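Local coordinates for protein acetyltransferase, GNAT family (Listeria monocytogenes str. 4b, PDB 2OH1) that probably transfers an acyl group, most likely acetyl from acetyl-CoA, to an acceptor substrate that is not known, as a member of the GNAT family, at residues 87-91 / 104-108. Residues are numbered along the deposited sequence; the frame is centred on the assembly and turned at random.
Sequences PSDWD and YYLHR
D91, in the first turn of helix 89-95, reaches the strand residues Y105 and H107 and illustrates how a helix-capping carboxylate can serve a second structural element as well. Its CB sits over one face of the Y105 ring, near the ring normal and 3.9 Å from the centroid, a CH-pi contact. One bond further out, CG rests 3.5 Å from Y105 CD2, and the carboxylate lies almost flat on the phenol, the two planes only 15° apart. Both oxygens stay close to the tyrosine, OD1 by CD2 and OD2 by CB and CG, and OD2 takes the hydrogen bonds as well. With chi1 at -62°, CG stands beside the backbone N of D91, and the carboxylate is thereby brought back to the start of its own helix. There OD2 accepts from S88 N at 2.9 Å, on its anti side and somewhat out of plane. On its syn side the same oxygen accepts the N-H of H107 NE2, also at 2.9 Å, in a nearly straight bond (164°) that runs within the imidazole plane. Two firm N-H donors thus fix the rotation of the carboxylate. S88 returns the capping bond, its OG accepting from D91 N at 3.1 Å. On the CD1/CE1 side of the same ring, P87 CB packs obliquely against Y105 CE1 at 3.6 Å, and the phenol OH goes on to hydrogen-bond R141 on the adjoining strand. H107 itself lies at a classic beta bulge, where it and R108 both face I82 of strand 77-84. A capping box formed by S88 and D91 thus pins the N-terminus of helix 89-95 to the bulge of strand 103-111, consistent with the bulged strand that lines the acetyl-CoA site in GNAT enzymes.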
loop_
_atom_site.group_PDB
_atom_site.type_symbol
_atom_site.label_atom_id
_atom_site.label_comp_id
_atom_site.label_asym_id
_atom_site.label_seq_id
_atom_site.Cartn_x
_atom_site.Cartn_y
_atom_site.Cartn_z
ATOM N N PRO A 87 -1.258 -0.978 13.777
ATOM C CA PRO A 87 -1.860 -2.199 13.169
ATOM C C PRO A 87 -3.397 -2.177 13.254
ATOM O O PRO A 87 -3.951 -1.784 14.297
ATOM C CB PRO A 87 -1.298 -3.318 14.015
ATOM C CG PRO A 87 -0.739 -2.666 15.279
ATOM C CD PRO A 87 -0.375 -1.288 14.906
ATOM N N SER A 88 -4.049 -2.528 12.154
ATOM C CA SER A 88 -5.493 -2.839 12.230
ATOM C C SER A 88 -5.694 -4.083 13.106
ATOM O O SER A 88 -4.723 -4.753 13.577
ATOM C CB SER A 88 -6.060 -3.071 10.858
ATOM O OG SER A 88 -5.805 -4.441 10.470
ATOM N N ASP A 89 -6.949 -4.459 13.337
ATOM C CA ASP A 89 -7.240 -5.676 14.123
ATOM C C ASP A 89 -6.723 -6.958 13.401
ATOM O O ASP A 89 -6.335 -7.951 14.041
ATOM C CB ASP A 89 -8.762 -5.777 14.398
ATOM C CG ASP A 89 -9.314 -4.558 15.161
ATOM O OD1 ASP A 89 -8.565 -4.017 16.026
ATOM O OD2 ASP A 89 -10.498 -4.163 14.900
ATOM N N TRP A 90 -6.741 -6.928 12.066
ATOM C CA TRP A 90 -6.266 -8.026 11.246
ATOM C C TRP A 90 -4.731 -8.090 11.348
ATOM O O TRP A 90 -4.158 -9.159 11.549
ATOM C CB TRP A 90 -6.652 -7.779 9.797
ATOM C CG TRP A 90 -5.963 -8.669 8.817
ATOM C CD1 TRP A 90 -4.836 -8.388 8.116
ATOM C CD2 TRP A 90 -6.310 -10.022 8.491
ATOM N NE1 TRP A 90 -4.459 -9.462 7.373
ATOM C CE2 TRP A 90 -5.357 -10.471 7.563
ATOM C CE3 TRP A 90 -7.330 -10.869 8.868
ATOM C CZ2 TRP A 90 -5.430 -11.711 6.970
ATOM C CZ3 TRP A 90 -7.362 -12.157 8.306
ATOM C CH2 TRP A 90 -6.451 -12.529 7.366
ATOM N N ASP A 91 -4.073 -6.926 11.199
ATOM C CA ASP A 91 -2.587 -6.874 11.285
ATOM C C ASP A 91 -2.162 -7.446 12.611
ATOM O O ASP A 91 -1.245 -8.254 12.748
ATOM C CB ASP A 91 -2.041 -5.441 11.152
ATOM C CG ASP A 91 -2.365 -4.808 9.849
ATOM O OD1 ASP A 91 -2.242 -5.515 8.811
ATOM O OD2 ASP A 91 -2.687 -3.575 9.772
ATOM N N TYR A 104 4.382 0.461 10.346
ATOM C CA TYR A 104 3.354 0.814 9.404
ATOM C C TYR A 104 3.018 -0.402 8.563
ATOM O O TYR A 104 3.902 -1.230 8.243
ATOM C CB TYR A 104 3.851 1.877 8.464
ATOM C CG TYR A 104 4.127 3.247 9.089
ATOM C CD1 TYR A 104 3.730 3.573 10.401
ATOM C CD2 TYR A 104 4.764 4.242 8.325
ATOM C CE1 TYR A 104 3.922 4.867 10.912
ATOM C CE2 TYR A 104 4.993 5.495 8.857
ATOM C CZ TYR A 104 4.572 5.785 10.115
ATOM O OH TYR A 104 4.819 7.036 10.645
ATOM N N TYR A 105 1.734 -0.542 8.233
ATOM C CA TYR A 105 1.224 -1.672 7.503
ATOM C C TYR A 105 0.668 -1.152 6.177
ATOM O O TYR A 105 -0.167 -0.273 6.146
ATOM C CB TYR A 105 0.130 -2.421 8.293
ATOM C CG TYR A 105 0.703 -3.049 9.536
ATOM C CD1 TYR A 105 0.931 -2.283 10.656
ATOM C CD2 TYR A 105 1.135 -4.368 9.555
ATOM C CE1 TYR A 105 1.557 -2.829 11.809
ATOM C CE2 TYR A 105 1.719 -4.932 10.689
ATOM C CZ TYR A 105 1.937 -4.182 11.806
ATOM O OH TYR A 105 2.544 -4.738 12.924
ATOM N N LEU A 106 1.200 -1.644 5.066
ATOM C CA LEU A 106 0.736 -1.194 3.773
ATOM C C LEU A 106 -0.428 -2.056 3.335
ATOM O O LEU A 106 -0.191 -3.215 2.928
ATOM C CB LEU A 106 1.881 -1.275 2.727
ATOM C CG LEU A 106 3.180 -0.549 3.060
ATOM C CD1 LEU A 106 4.145 -0.510 1.845
ATOM C CD2 LEU A 106 2.922 0.838 3.593
ATOM N N HIS A 107 -1.645 -1.477 3.306
ATOM C CA HIS A 107 -2.861 -2.173 2.959
ATOM C C HIS A 107 -3.215 -2.230 1.502
ATOM O O HIS A 107 -3.713 -3.269 1.039
ATOM C CB HIS A 107 -4.005 -1.608 3.714
ATOM C CG HIS A 107 -4.016 -2.032 5.153
ATOM N ND1 HIS A 107 -5.184 -2.229 5.846
ATOM C CD2 HIS A 107 -3.009 -2.315 6.021
ATOM C CE1 HIS A 107 -4.894 -2.641 7.063
ATOM N NE2 HIS A 107 -3.592 -2.708 7.208
ATOM N N ARG A 108 -3.089 -1.137 0.773
ATOM C CA ARG A 108 -3.432 -1.137 -0.643
ATOM C C ARG A 108 -2.541 -0.180 -1.419
ATOM O O ARG A 108 -2.324 0.975 -1.025
ATOM C CB ARG A 108 -4.877 -0.729 -0.824
ATOM C CG ARG A 108 -5.529 -0.990 -2.098
ATOM C CD ARG A 108 -5.516 -2.450 -2.504
ATOM N NE ARG A 108 -6.539 -3.304 -1.895
ATOM C CZ ARG A 108 -6.806 -4.528 -2.371
ATOM N NH1 ARG A 108 -6.118 -4.951 -3.414
ATOM N NH2 ARG A 108 -7.750 -5.333 -1.844
#